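Local coordinates for protein malonyl CoA-ACP transacylase (Xanthomonas oryzae pv. oryzae, PDB 3K89) that probably transfers the malonyl group from malonyl-CoA to holo acyl carrier protein, making the malonyl-ACP used in fatty acid synthesis, at residues Q16-L21 with E56-T61; F35-E40 with L107-G112; L69-A74 with C277-V282; D209-L214 with E251-P256; R273-G278 with R297-P302. All coordinates share one frame; numbering follows the deposited sequence.

Overall arrangement
From the N terminus, interaction 1 closes the first loop. It ties the chain after strand 6-10 to the end of helix 55-58. Interaction 2 opens inside that loop on helix 30-42 and closes on helix 109-126, so the two cross. Interaction 3 starts on helix 61-81, inside the span of interaction 2, and crosses it in turn. It closes much later, at the loop after strand 273-276. Interaction 4 is nested within this long loop and joins helices 208-219 and 242-254, on the opposite side of the chain's centre from interaction 3. Interaction 5 begins where interaction 3 ends, sharing Cys277 and Gly278. It pairs two strands of the parallel sheet.

Interaction 1 of 5, residues Q16-L21 with E56-T61; sequences QSLGML and EMLNRT
Gln16 and Asn59 lie with their CA atoms 7.6 Å apart, and from there residues 17-20 form a type II beta turn beside helix 55-58. This loop of the acyl transferase domain leads from strand 6-10 to helix 22-27. Leu58 makes most of the apolar contact. Its CG is anti to the backbone N (chi1 177°), which carries both methyls toward the turn. CD2 rests on the peptide between Ser17 and Leu18, 3.9 Å from Leu18 N. The same methyl meets Leu18 CD2 at 4.2 Å. The other methyl, CD1, meets Met20 CE at the end of its long side chain. Met20 also reaches Pro279, and the O atom of Met20 accepts a hydrogen bond from Gln51. Gln16 makes the polar link. Its chain bends at chi2 (-80°) and both ends of its amide are used, OE1 accepting from Gly14 N. The two amide planes of Gln16 and Asn59 are steeply turned against each other. Gln16 NE2 donates to Asn59 OD1 at 2.9 Å along a straight N-H line, within its own amide plane but from above the plane of the Asn59 carbonyl.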
# COMPACT_ATOMS: atom_id res chain seq x y z
N GLN A 16 0.69 5.43 -7.96
CA GLN A 16 1.64 6.44 -8.47
C GLN A 16 1.18 6.97 -9.83
O GLN A 16 0.42 6.31 -10.55
CB GLN A 16 3.06 5.86 -8.57
CG GLN A 16 3.32 4.96 -9.79
CD GLN A 16 2.79 3.54 -9.65
OE1 GLN A 16 2.20 3.17 -8.64
NE2 GLN A 16 3.05 2.72 -10.67
N SER A 17 1.64 8.17 -10.17
CA SER A 17 1.42 8.73 -11.51
C SER A 17 2.48 9.80 -11.73
O SER A 17 2.95 10.42 -10.77
CB SER A 17 0.01 9.34 -11.64
OG SER A 17 -0.22 10.36 -10.67
N LEU A 18 2.86 10.01 -12.98
CA LEU A 18 3.71 11.14 -13.35
C LEU A 18 3.02 12.43 -12.92
O LEU A 18 1.83 12.62 -13.19
CB LEU A 18 3.97 11.14 -14.86
CG LEU A 18 5.15 10.30 -15.32
CD1 LEU A 18 5.16 10.24 -16.85
CD2 LEU A 18 6.46 10.91 -14.80
N GLY A 19 3.75 13.28 -12.21
CA GLY A 19 3.21 14.55 -11.75
C GLY A 19 2.35 14.45 -10.50
O GLY A 19 1.67 15.41 -10.13
N MET A 20 2.39 13.30 -9.83
CA MET A 20 1.64 13.18 -8.58
C MET A 20 2.06 14.25 -7.58
O MET A 20 3.25 14.55 -7.43
CB MET A 20 1.74 11.77 -7.96
CG MET A 20 3.17 11.33 -7.62
SD MET A 20 3.17 9.63 -7.04
CE MET A 20 4.91 9.30 -6.73
N LEU A 21 1.07 14.84 -6.91
CA LEU A 21 1.29 15.92 -5.93
C LEU A 21 1.84 17.24 -6.50
O LEU A 21 2.18 18.15 -5.74
CB LEU A 21 2.17 15.44 -4.76
CG LEU A 21 1.71 14.21 -3.95
CD1 LEU A 21 2.55 14.13 -2.69
CD2 LEU A 21 0.24 14.20 -3.61
N GLU A 56 8.88 4.62 -16.93
CA GLU A 56 9.29 3.22 -16.81
C GLU A 56 10.01 2.91 -15.48
O GLU A 56 9.76 1.87 -14.87
CB GLU A 56 10.13 2.76 -18.01
CG GLU A 56 10.05 1.26 -18.28
CD GLU A 56 10.67 0.87 -19.62
OE1 GLU A 56 11.88 1.12 -19.81
OE2 GLU A 56 9.94 0.31 -20.48
N MET A 57 10.89 3.82 -15.03
CA MET A 57 11.56 3.65 -13.75
C MET A 57 10.61 3.93 -12.59
O MET A 57 10.61 3.18 -11.61
CB MET A 57 12.78 4.56 -13.61
CG MET A 57 14.00 4.07 -14.34
SD MET A 57 15.35 5.26 -14.07
CE MET A 57 15.97 4.78 -12.47
N LEU A 58 9.82 4.99 -12.70
CA LEU A 58 8.82 5.34 -11.68
C LEU A 58 7.89 4.15 -11.38
O LEU A 58 7.46 3.97 -10.24
CB LEU A 58 7.99 6.55 -12.09
CG LEU A 58 6.85 6.98 -11.15
CD1 LEU A 58 7.37 7.39 -9.75
CD2 LEU A 58 6.00 8.10 -11.76
N ASN A 59 7.57 3.37 -12.42
CA ASN A 59 6.70 2.20 -12.27
C ASN A 59 7.39 0.90 -11.81
O ASN A 59 6.71 -0.09 -11.49
CB ASN A 59 5.96 1.94 -13.59
CG ASN A 59 4.90 2.98 -13.87
OD1 ASN A 59 4.45 3.69 -12.97
ND2 ASN A 59 4.49 3.09 -15.14
N ARG A 60 8.72 0.91 -11.78
CA ARG A 60 9.49 -0.24 -11.28
C ARG A 60 9.47 -0.16 -9.76
O ARG A 60 9.85 0.86 -9.19
CB ARG A 60 10.93 -0.15 -11.77
CG ARG A 60 11.70 -1.46 -11.75
CD ARG A 60 12.15 -1.87 -13.16
NE ARG A 60 13.27 -1.02 -13.59
CZ ARG A 60 13.31 -0.27 -14.69
NH1 ARG A 60 12.31 -0.27 -15.57
NH2 ARG A 60 14.38 0.46 -14.93
N THR A 61 9.03 -1.24 -9.12
CA THR A 61 8.69 -1.22 -7.69
C THR A 61 9.79 -0.74 -6.72
O THR A 61 9.48 -0.10 -5.71
CB THR A 61 8.05 -2.56 -7.25
OG1 THR A 61 7.26 -2.36 -6.08
CG2 THR A 61 9.10 -3.65 -7.00

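Interaction 2 of 5, residues F35-E40 with L107-G112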
# COMPACT_ATOMS: atom_id res chain seq x y z
N PHE A 35 10.20 15.20 0.04
CA PHE A 35 10.78 14.32 -0.99
C PHE A 35 12.30 14.33 -0.94
O PHE A 35 12.91 13.28 -1.09
CB PHE A 35 10.30 14.69 -2.39
CG PHE A 35 9.01 14.03 -2.79
CD1 PHE A 35 7.79 14.52 -2.33
CD2 PHE A 35 9.01 12.94 -3.65
CE1 PHE A 35 6.58 13.91 -2.71
CE2 PHE A 35 7.82 12.30 -4.04
CZ PHE A 35 6.59 12.80 -3.57
N ALA A 36 12.89 15.49 -0.69
CA ALA A 36 14.35 15.60 -0.62
C ALA A 36 14.89 14.76 0.53
O ALA A 36 15.89 14.06 0.37
CB ALA A 36 14.77 17.05 -0.50
N GLU A 37 14.21 14.80 1.67
CA GLU A 37 14.59 14.02 2.85
C GLU A 37 14.49 12.51 2.56
O GLU A 37 15.40 11.75 2.85
CB GLU A 37 13.68 14.42 4.01
CG GLU A 37 13.95 13.74 5.35
CD GLU A 37 13.05 14.23 6.46
OE1 GLU A 37 12.55 15.39 6.36
OE2 GLU A 37 12.85 13.47 7.44
N ALA A 38 13.38 12.11 1.94
CA ALA A 38 13.19 10.72 1.57
C ALA A 38 14.25 10.29 0.56
O ALA A 38 14.78 9.16 0.65
CB ALA A 38 11.77 10.53 0.99
N SER A 39 14.57 11.18 -0.39
CA SER A 39 15.52 10.87 -1.47
C SER A 39 16.91 10.55 -0.93
O SER A 39 17.60 9.67 -1.47
CB SER A 39 15.62 12.03 -2.46
OG SER A 39 14.41 12.15 -3.20
N GLU A 40 17.32 11.24 0.13
CA GLU A 40 18.58 10.93 0.81
C GLU A 40 18.64 9.48 1.30
O GLU A 40 19.68 8.82 1.18
CB GLU A 40 18.87 11.93 1.94
CG GLU A 40 19.25 13.32 1.42
CD GLU A 40 20.40 13.27 0.40
OE1 GLU A 40 21.45 12.66 0.70
OE2 GLU A 40 20.23 13.84 -0.71
N LEU A 107 9.46 4.65 12.31
CA LEU A 107 10.66 4.80 11.52
C LEU A 107 10.85 6.25 11.10
O LEU A 107 9.87 6.93 10.79
CB LEU A 107 10.56 3.96 10.24
CG LEU A 107 10.63 2.44 10.42
CD1 LEU A 107 10.31 1.80 9.06
CD2 LEU A 107 12.00 1.99 10.90
N SER A 108 12.09 6.72 11.05
CA SER A 108 12.37 8.02 10.39
C SER A 108 12.01 7.94 8.91
O SER A 108 11.99 6.85 8.32
CB SER A 108 13.84 8.39 10.54
OG SER A 108 14.66 7.50 9.78
N LEU A 109 11.75 9.09 8.30
CA LEU A 109 11.48 9.11 6.85
C LEU A 109 12.68 8.60 6.06
O LEU A 109 12.53 7.82 5.11
CB LEU A 109 11.06 10.52 6.40
CG LEU A 109 10.90 10.74 4.89
CD1 LEU A 109 9.87 9.79 4.27
CD2 LEU A 109 10.55 12.21 4.67
N HIS A 110 13.88 9.01 6.47
CA HIS A 110 15.13 8.54 5.84
C HIS A 110 15.19 7.00 5.82
O HIS A 110 15.43 6.39 4.76
CB HIS A 110 16.32 9.08 6.64
CG HIS A 110 17.65 8.72 6.07
ND1 HIS A 110 18.26 7.50 6.28
CD2 HIS A 110 18.50 9.43 5.29
CE1 HIS A 110 19.42 7.47 5.66
NE2 HIS A 110 19.59 8.63 5.04
N ASP A 111 15.02 6.40 6.99
CA ASP A 111 15.08 4.94 7.13
C ASP A 111 13.95 4.25 6.38
O ASP A 111 14.15 3.21 5.78
CB ASP A 111 15.04 4.53 8.59
CG ASP A 111 16.36 4.75 9.30
OD1 ASP A 111 17.38 5.06 8.64
OD2 ASP A 111 16.37 4.58 10.52
N GLY A 112 12.74 4.81 6.44
CA GLY A 112 11.61 4.23 5.73
C GLY A 112 11.86 4.18 4.23
O GLY A 112 11.61 3.14 3.58
O HOH W 1 14.30 11.28 8.22
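Leu109 fills the gap between Glu37 and Ala38 at the close approach of two helices. Ala38 and His110 have CA atoms only 5.2 Å apart. The two methyls of Leu109 divide the work. CD1 packs on Ala38 CB at 3.9 Å, while CD2 sits against the Glu37 chain, which crosses it at a slant, 3.7 Å from Glu37 CD. Glu37 is fully extended (chi1 -178°, chi2 178°), and this stretches its aliphatic part across Leu109. Toward the exposed side, the His110 ring comes near the backbone of Glu40 obliquely, with His110 NE2 3.9 Å from Glu40 O. Its CD2 also nears Glu40 CB.

No direct hydrogen bond joins the two segments. A water does so instead. It donates to Glu37 OE2 at 2.7 Å and accepts from His110 N at 2.9 Å. That N-H belongs to the first turn of helix 109-126. Ser108 is the N-cap of this helix, and its OG accepts from Asp111 N. On the other helix, Phe35 O receives both Ser39 N and Ser39 OG.

Further out, Arg77 of helix 61-81 forms a salt bridge with Glu37 OE1. Helix 61-81 also touches Ala38 and Leu109, through Ala70 and Leu69, so it backs the apolar side of this helix packing. The carboxylate of Glu37 is therefore held at both oxygens, by Arg77 and by the water. Its position close to the start of helix 109-126, together with the arginine, would probably favour the charged form.

Interaction 3 of 5, residues L69-A74 with C277-V282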
# COMPACT_ATOMS: atom_id res chain seq x y z
N LEU A 69 6.05 6.29 -0.69
CA LEU A 69 6.27 6.55 0.73
C LEU A 69 6.51 8.04 0.99
O LEU A 69 5.91 8.63 1.90
CB LEU A 69 7.41 5.69 1.28
CG LEU A 69 7.53 5.78 2.81
CD1 LEU A 69 7.72 4.42 3.50
CD2 LEU A 69 8.63 6.74 3.18
N ALA A 70 7.40 8.65 0.20
CA ALA A 70 7.63 10.09 0.26
C ALA A 70 6.33 10.85 0.05
O ALA A 70 6.01 11.76 0.80
CB ALA A 70 8.70 10.51 -0.76
N ALA A 71 5.55 10.44 -0.94
CA ALA A 71 4.30 11.13 -1.28
C ALA A 71 3.30 11.08 -0.12
O ALA A 71 2.71 12.10 0.23
CB ALA A 71 3.71 10.51 -2.55
N GLY A 72 3.15 9.92 0.50
CA GLY A 72 2.20 9.80 1.62
C GLY A 72 2.66 10.60 2.83
O GLY A 72 1.85 11.25 3.50
N VAL A 73 3.95 10.51 3.14
CA VAL A 73 4.49 11.27 4.25
C VAL A 73 4.40 12.78 3.96
O VAL A 73 4.13 13.56 4.89
CB VAL A 73 5.93 10.81 4.63
CG1 VAL A 73 6.52 11.69 5.73
CG2 VAL A 73 5.88 9.35 5.11
N ALA A 74 4.60 13.21 2.71
CA ALA A 74 4.45 14.65 2.38
C ALA A 74 3.04 15.16 2.69
O ALA A 74 2.87 16.21 3.31
CB ALA A 74 4.82 14.94 0.93
N CYS A 277 -4.23 9.34 2.41
CA CYS A 277 -3.15 10.30 2.57
C CYS A 277 -2.01 9.99 1.61
O CYS A 277 -1.03 9.34 1.97
CB CYS A 277 -2.67 10.28 4.02
SG CYS A 277 -1.54 11.61 4.42
N GLY A 278 -2.14 10.47 0.38
CA GLY A 278 -1.15 10.18 -0.66
C GLY A 278 -1.84 10.27 -2.01
O GLY A 278 -3.00 10.66 -2.09
N PRO A 279 -1.14 9.91 -3.09
CA PRO A 279 -1.68 10.08 -4.44
C PRO A 279 -2.81 9.12 -4.79
O PRO A 279 -2.90 8.03 -4.24
CB PRO A 279 -0.46 9.84 -5.35
CG PRO A 279 0.38 8.95 -4.58
CD PRO A 279 0.22 9.34 -3.11
N GLY A 280 -3.64 9.54 -5.75
CA GLY A 280 -4.72 8.69 -6.27
C GLY A 280 -5.93 8.64 -5.36
O GLY A 280 -6.02 9.32 -4.33
N LYS A 281 -6.89 7.82 -5.76
CA LYS A 281 -8.10 7.62 -5.01
C LYS A 281 -8.46 6.13 -4.93
O LYS A 281 -9.62 5.75 -4.70
CB LYS A 281 -9.26 8.43 -5.63
CG LYS A 281 -9.54 8.07 -7.10
CD LYS A 281 -10.59 8.98 -7.74
CE LYS A 281 -10.93 8.46 -9.14
NZ LYS A 281 -11.93 9.30 -9.86
N VAL A 282 -7.46 5.27 -5.10
CA VAL A 282 -7.71 3.84 -5.14
C VAL A 282 -8.27 3.27 -3.84
O VAL A 282 -9.26 2.54 -3.84
CB VAL A 282 -6.44 3.06 -5.57
CG1 VAL A 282 -6.74 1.56 -5.68
CG2 VAL A 282 -5.90 3.62 -6.90
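The loop that leaves strand 273-276 runs against helix 61-81, with Gly278 over Gly72. Their CA atoms are 4.1 Å apart. Neither Gly72 nor Gly278 has a side chain, so backbone meets backbone directly. Gly72 CA also lies 3.3 Å from Cys277 O in a bent CA-H...O contact. Cys277 O is buried here and has no hydrogen-bond partner in the model. Gly278 has phi 154° and psi -174°, a region of backbone angles that favours glycine.

The setting is the alpha/beta core of the acyl transferase domain. Strand 273-276 belongs to the parallel sheet, and Cys277 still forms a backbone hydrogen bond with Val9 of strand 6-10, next to it. Helix 61-81 packs where the strand gives way to the loop. The loop then leads to helix 282-290, with Lys281 at the N-cap position.

On one side of the glycine pair, Ala71 CB touches Pro279 CD at 3.7 Å. Here a methyl meets the ring carbon next to the proline nitrogen. Pro279 also lies on Leu68 of the same helix and on Met20 and Pro11 of other loops. On the other side is the sulfur of Cys277. A chi1 of -170° turns this SG to 3.5 Å from Gly72 O, while the side chain also touches Val75 and Trp76 one turn further along.

Interaction 4 of 5, residues D209-L214 with E251-P256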
# COMPACT_ATOMS: atom_id res chain seq x y z
N ASP A 209 11.65 -15.89 0.43
CA ASP A 209 13.06 -15.61 0.68
C ASP A 209 13.35 -14.11 0.76
O ASP A 209 14.14 -13.67 1.61
CB ASP A 209 13.94 -16.30 -0.35
CG ASP A 209 13.95 -17.81 -0.20
OD1 ASP A 209 13.84 -18.30 0.94
OD2 ASP A 209 14.06 -18.51 -1.24
N ALA A 210 12.70 -13.34 -0.11
CA ALA A 210 12.80 -11.87 -0.06
C ALA A 210 12.37 -11.35 1.31
O ALA A 210 12.95 -10.39 1.83
CB ALA A 210 11.98 -11.22 -1.14
N ALA A 211 11.36 -12.01 1.90
CA ALA A 211 10.87 -11.65 3.24
C ALA A 211 11.94 -11.82 4.31
O ALA A 211 12.04 -11.00 5.24
CB ALA A 211 9.62 -12.46 3.59
N ASN A 212 12.74 -12.88 4.21
CA ASN A 212 13.86 -13.05 5.14
C ASN A 212 14.93 -11.97 4.97
O ASN A 212 15.44 -11.44 5.97
CB ASN A 212 14.44 -14.46 5.03
CG ASN A 212 13.47 -15.51 5.54
OD1 ASN A 212 12.61 -15.22 6.38
ND2 ASN A 212 13.57 -16.72 5.00
N GLN A 213 15.21 -11.60 3.73
CA GLN A 213 16.15 -10.52 3.44
C GLN A 213 15.63 -9.22 4.05
O GLN A 213 16.39 -8.47 4.66
CB GLN A 213 16.34 -10.34 1.95
CG GLN A 213 17.04 -11.50 1.26
CD GLN A 213 17.08 -11.28 -0.22
OE1 GLN A 213 16.07 -11.43 -0.91
NE2 GLN A 213 18.25 -10.89 -0.72
N LEU A 214 14.33 -8.99 3.86
CA LEU A 214 13.65 -7.82 4.43
C LEU A 214 13.81 -7.79 5.94
O LEU A 214 14.15 -6.75 6.50
CB LEU A 214 12.16 -7.83 4.05
CG LEU A 214 11.30 -6.69 4.61
CD1 LEU A 214 11.71 -5.39 3.99
CD2 LEU A 214 9.83 -6.97 4.32
N GLU A 251 5.96 -11.30 7.44
CA GLU A 251 4.82 -12.11 7.00
C GLU A 251 4.00 -11.41 5.94
O GLU A 251 3.51 -12.07 5.02
CB GLU A 251 3.94 -12.47 8.18
CG GLU A 251 4.63 -13.38 9.17
CD GLU A 251 3.79 -13.55 10.44
OE1 GLU A 251 2.70 -12.95 10.56
OE2 GLU A 251 4.25 -14.28 11.33
N GLN A 252 3.84 -10.08 6.06
CA GLN A 252 3.11 -9.31 5.06
C GLN A 252 3.57 -9.63 3.64
O GLN A 252 2.75 -9.69 2.72
CB GLN A 252 3.28 -7.80 5.30
CG GLN A 252 2.29 -6.94 4.53
CD GLN A 252 2.89 -5.66 4.00
OE1 GLN A 252 3.93 -5.68 3.34
NE2 GLN A 252 2.23 -4.52 4.27
N LEU A 253 4.88 -9.81 3.45
CA LEU A 253 5.42 -9.84 2.09
C LEU A 253 4.97 -11.05 1.28
O LEU A 253 4.84 -10.96 0.04
CB LEU A 253 6.95 -9.78 2.14
CG LEU A 253 7.59 -9.24 0.86
CD1 LEU A 253 7.38 -7.74 0.73
CD2 LEU A 253 9.07 -9.55 0.80
N TYR A 254 4.75 -12.17 1.96
CA TYR A 254 4.43 -13.43 1.26
C TYR A 254 3.03 -13.94 1.53
O TYR A 254 2.63 -14.98 1.01
CB TYR A 254 5.47 -14.52 1.57
CG TYR A 254 5.61 -14.92 3.02
CD1 TYR A 254 6.56 -14.32 3.83
CD2 TYR A 254 4.81 -15.93 3.58
CE1 TYR A 254 6.73 -14.69 5.16
CE2 TYR A 254 4.96 -16.31 4.92
CZ TYR A 254 5.92 -15.69 5.70
OH TYR A 254 6.09 -16.04 7.03
N LEU A 255 2.27 -13.19 2.33
CA LEU A 255 0.88 -13.52 2.63
C LEU A 255 -0.07 -12.45 2.08
O LEU A 255 0.34 -11.33 1.81
CB LEU A 255 0.70 -13.72 4.14
CG LEU A 255 1.42 -14.96 4.71
CD1 LEU A 255 1.34 -14.98 6.22
CD2 LEU A 255 0.86 -16.26 4.11
N PRO A 256 -1.36 -12.80 1.88
CA PRO A 256 -2.29 -11.86 1.27
C PRO A 256 -2.53 -10.60 2.09
O PRO A 256 -2.59 -10.65 3.32
CB PRO A 256 -3.60 -12.66 1.11
CG PRO A 256 -3.38 -13.97 1.67
CD PRO A 256 -1.93 -14.16 2.05
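Leu253 pushes a forked side chain into the shallow surface made by Ala210 and Ala211. The CA atoms of Ala211 and Leu253 are 5.9 Å apart. Ala210 and Ala211 make the hollow on helix 208-219, and Leu253 is the main bump that enters it. The branch CD2 goes deepest. It presses on the backbone at Ala211 N, 3.5 Å away, and meets Ala210 CB at 3.9 Å. A chi1 of -156° swings the fork of Leu253 away from its backbone N and across to helix 208-219. Its other branch, CD1, looks toward Leu214 CD2, a looser contact at 4.4 Å. Leu214 thus bounds the hollow one turn beyond Ala210 and Ala211.

Ala211 is itself a small bump. Its CB fits between Leu253 CB, 4.1 Å away, and the ring of Tyr254. It meets Tyr254 CD1 at 3.6 Å, at the ring edge and near the ring plane.

This helix packing lies beside the predicted active site of the acyl transferase domain, whose Ser94 falls in a sequence consistent with a nucleophile elbow. The side chain of Leu253 is about 5 Å from that of His203, the other predicted active-site residue. Gln252, next to Leu253 in the chain, accepts at its O from His203 ND1, and its NE2 donates to Ser94 O.

The Tyr254 ring is folded back over the backbone of its own segment. Glu251 O sits 3.9 Å above the plane of the Tyr254 ring, over its centre. Leu253 also touches Arg119 and Met123 of helix 109-126.

Interaction 5 of 5, residues R273-G278 with R297-P302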
# COMPACT_ATOMS: atom_id res chain seq x y z
N ARG A 273 -14.65 8.10 9.48
CA ARG A 273 -14.05 9.00 8.50
C ARG A 273 -12.66 8.50 8.18
O ARG A 273 -11.89 8.23 9.08
CB ARG A 273 -13.94 10.42 9.04
CG ARG A 273 -15.26 11.08 9.47
CD ARG A 273 -14.96 12.32 10.31
NE ARG A 273 -16.10 13.24 10.38
CZ ARG A 273 -16.07 14.43 10.98
NH1 ARG A 273 -14.96 14.87 11.57
NH2 ARG A 273 -17.15 15.20 10.98
N ILE A 274 -12.34 8.38 6.89
CA ILE A 274 -11.01 7.90 6.49
C ILE A 274 -10.43 8.81 5.42
O ILE A 274 -11.04 9.02 4.36
CB ILE A 274 -11.04 6.43 6.00
CG1 ILE A 274 -11.63 5.50 7.07
CG2 ILE A 274 -9.63 5.95 5.61
CD1 ILE A 274 -11.78 4.05 6.66
N ALA A 275 -9.24 9.34 5.68
CA ALA A 275 -8.53 10.11 4.65
C ALA A 275 -7.55 9.21 3.93
O ALA A 275 -6.81 8.47 4.58
CB ALA A 275 -7.80 11.27 5.27
N GLU A 276 -7.52 9.31 2.60
CA GLU A 276 -6.48 8.65 1.83
C GLU A 276 -5.32 9.63 1.69
O GLU A 276 -5.40 10.62 0.94
CB GLU A 276 -7.02 8.18 0.47
CG GLU A 276 -5.98 7.40 -0.35
CD GLU A 276 -6.57 6.61 -1.51
OE1 GLU A 276 -7.75 6.83 -1.84
OE2 GLU A 276 -5.87 5.74 -2.06
N CYS A 277 -4.23 9.34 2.41
CA CYS A 277 -3.15 10.30 2.57
C CYS A 277 -2.01 9.99 1.61
O CYS A 277 -1.03 9.34 1.97
CB CYS A 277 -2.67 10.28 4.02
SG CYS A 277 -1.54 11.61 4.42
N GLY A 278 -2.14 10.47 0.38
CA GLY A 278 -1.15 10.18 -0.66
C GLY A 278 -1.84 10.27 -2.01
O GLY A 278 -3.00 10.66 -2.09
N ARG A 297 -12.30 10.00 1.96
CA ARG A 297 -11.90 11.15 1.15
C ARG A 297 -10.42 11.13 0.75
O ARG A 297 -9.57 11.04 1.63
CB ARG A 297 -12.16 12.46 1.91
CG ARG A 297 -13.61 12.77 2.15
CD ARG A 297 -13.70 14.12 2.83
NE ARG A 297 -15.08 14.55 2.99
CZ ARG A 297 -15.64 15.56 2.31
NH1 ARG A 297 -14.96 16.25 1.38
NH2 ARG A 297 -16.91 15.85 2.55
N PRO A 298 -10.12 11.26 -0.55
CA PRO A 298 -8.72 11.44 -0.97
C PRO A 298 -8.17 12.81 -0.59
O PRO A 298 -8.93 13.78 -0.50
CB PRO A 298 -8.80 11.35 -2.50
CG PRO A 298 -10.18 11.81 -2.80
CD PRO A 298 -11.03 11.24 -1.71
N LEU A 299 -6.85 12.90 -0.41
CA LEU A 299 -6.17 14.16 -0.12
C LEU A 299 -5.14 14.54 -1.20
O LEU A 299 -4.38 15.49 -1.02
CB LEU A 299 -5.48 14.07 1.26
CG LEU A 299 -6.26 13.66 2.50
CD1 LEU A 299 -5.34 13.58 3.72
CD2 LEU A 299 -7.41 14.63 2.75
N ALA A 300 -5.15 13.82 -2.32
CA ALA A 300 -4.09 13.92 -3.34
C ALA A 300 -3.97 15.25 -4.10
O ALA A 300 -2.96 15.49 -4.73
CB ALA A 300 -4.23 12.76 -4.36
N THR A 301 -5.01 16.08 -4.04
CA THR A 301 -5.10 17.26 -4.92
C THR A 301 -5.58 18.45 -4.10
O THR A 301 -6.24 18.26 -3.07
CB THR A 301 -6.14 17.03 -6.03
OG1 THR A 301 -7.43 16.88 -5.42
CG2 THR A 301 -5.84 15.79 -6.86
N PRO A 302 -5.31 19.68 -4.58
CA PRO A 302 -5.74 20.87 -3.82
C PRO A 302 -7.23 20.87 -3.44
O PRO A 302 -7.57 21.14 -2.29
CB PRO A 302 -5.40 22.02 -4.76
CG PRO A 302 -4.18 21.52 -5.48
CD PRO A 302 -4.46 20.05 -5.72
O HOH W 2 -5.64 10.69 -2.15
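Ala275 pairs with Arg297, and Glu276 with Pro298, as neighbours in parallel strands. Three backbone hydrogen bonds run along the seam. Arg297 N donates to Ile274 O at 2.9 Å, and Arg297 O accepts from Glu276 N at 2.9 Å. Leu299 N then reaches Glu276 O at 3.0 Å, in the carbonyl plane but with a more bent N-H angle of 137°.

The tight part is on the face of Ala275. Leu299 CD1 packs on Ala275 CB at 3.7 Å and also nears Cys277 CB. On the opposite face, Glu276 CB lies 3.9 Å from Pro298 CA. The extended Glu276 chain carries its carboxylate past the strand to Ser284 OG and Leu283 N, at the start of helix 282-290.

Beyond the strands the pairing opens and a water enters. It lies 2.6 Å from Gly278 O, probably as donor, and accepts weakly from Ala300 N. Ala300 CB still touches Gly278 O, at 3.3 Å. The Arg297 side chain leads away from the seam and is partly exposed.

The two strands are the ends of a beta-alpha-beta unit with helix 282-290 between them. Strand 295-298 is the sheet's edge within the chain, and strand 6-10 flanks strand 273-276 on its other side. Leu299 and Cys277 pack on helix 61-81, while helix 302-311 lies against Arg297, Pro298 and Leu299.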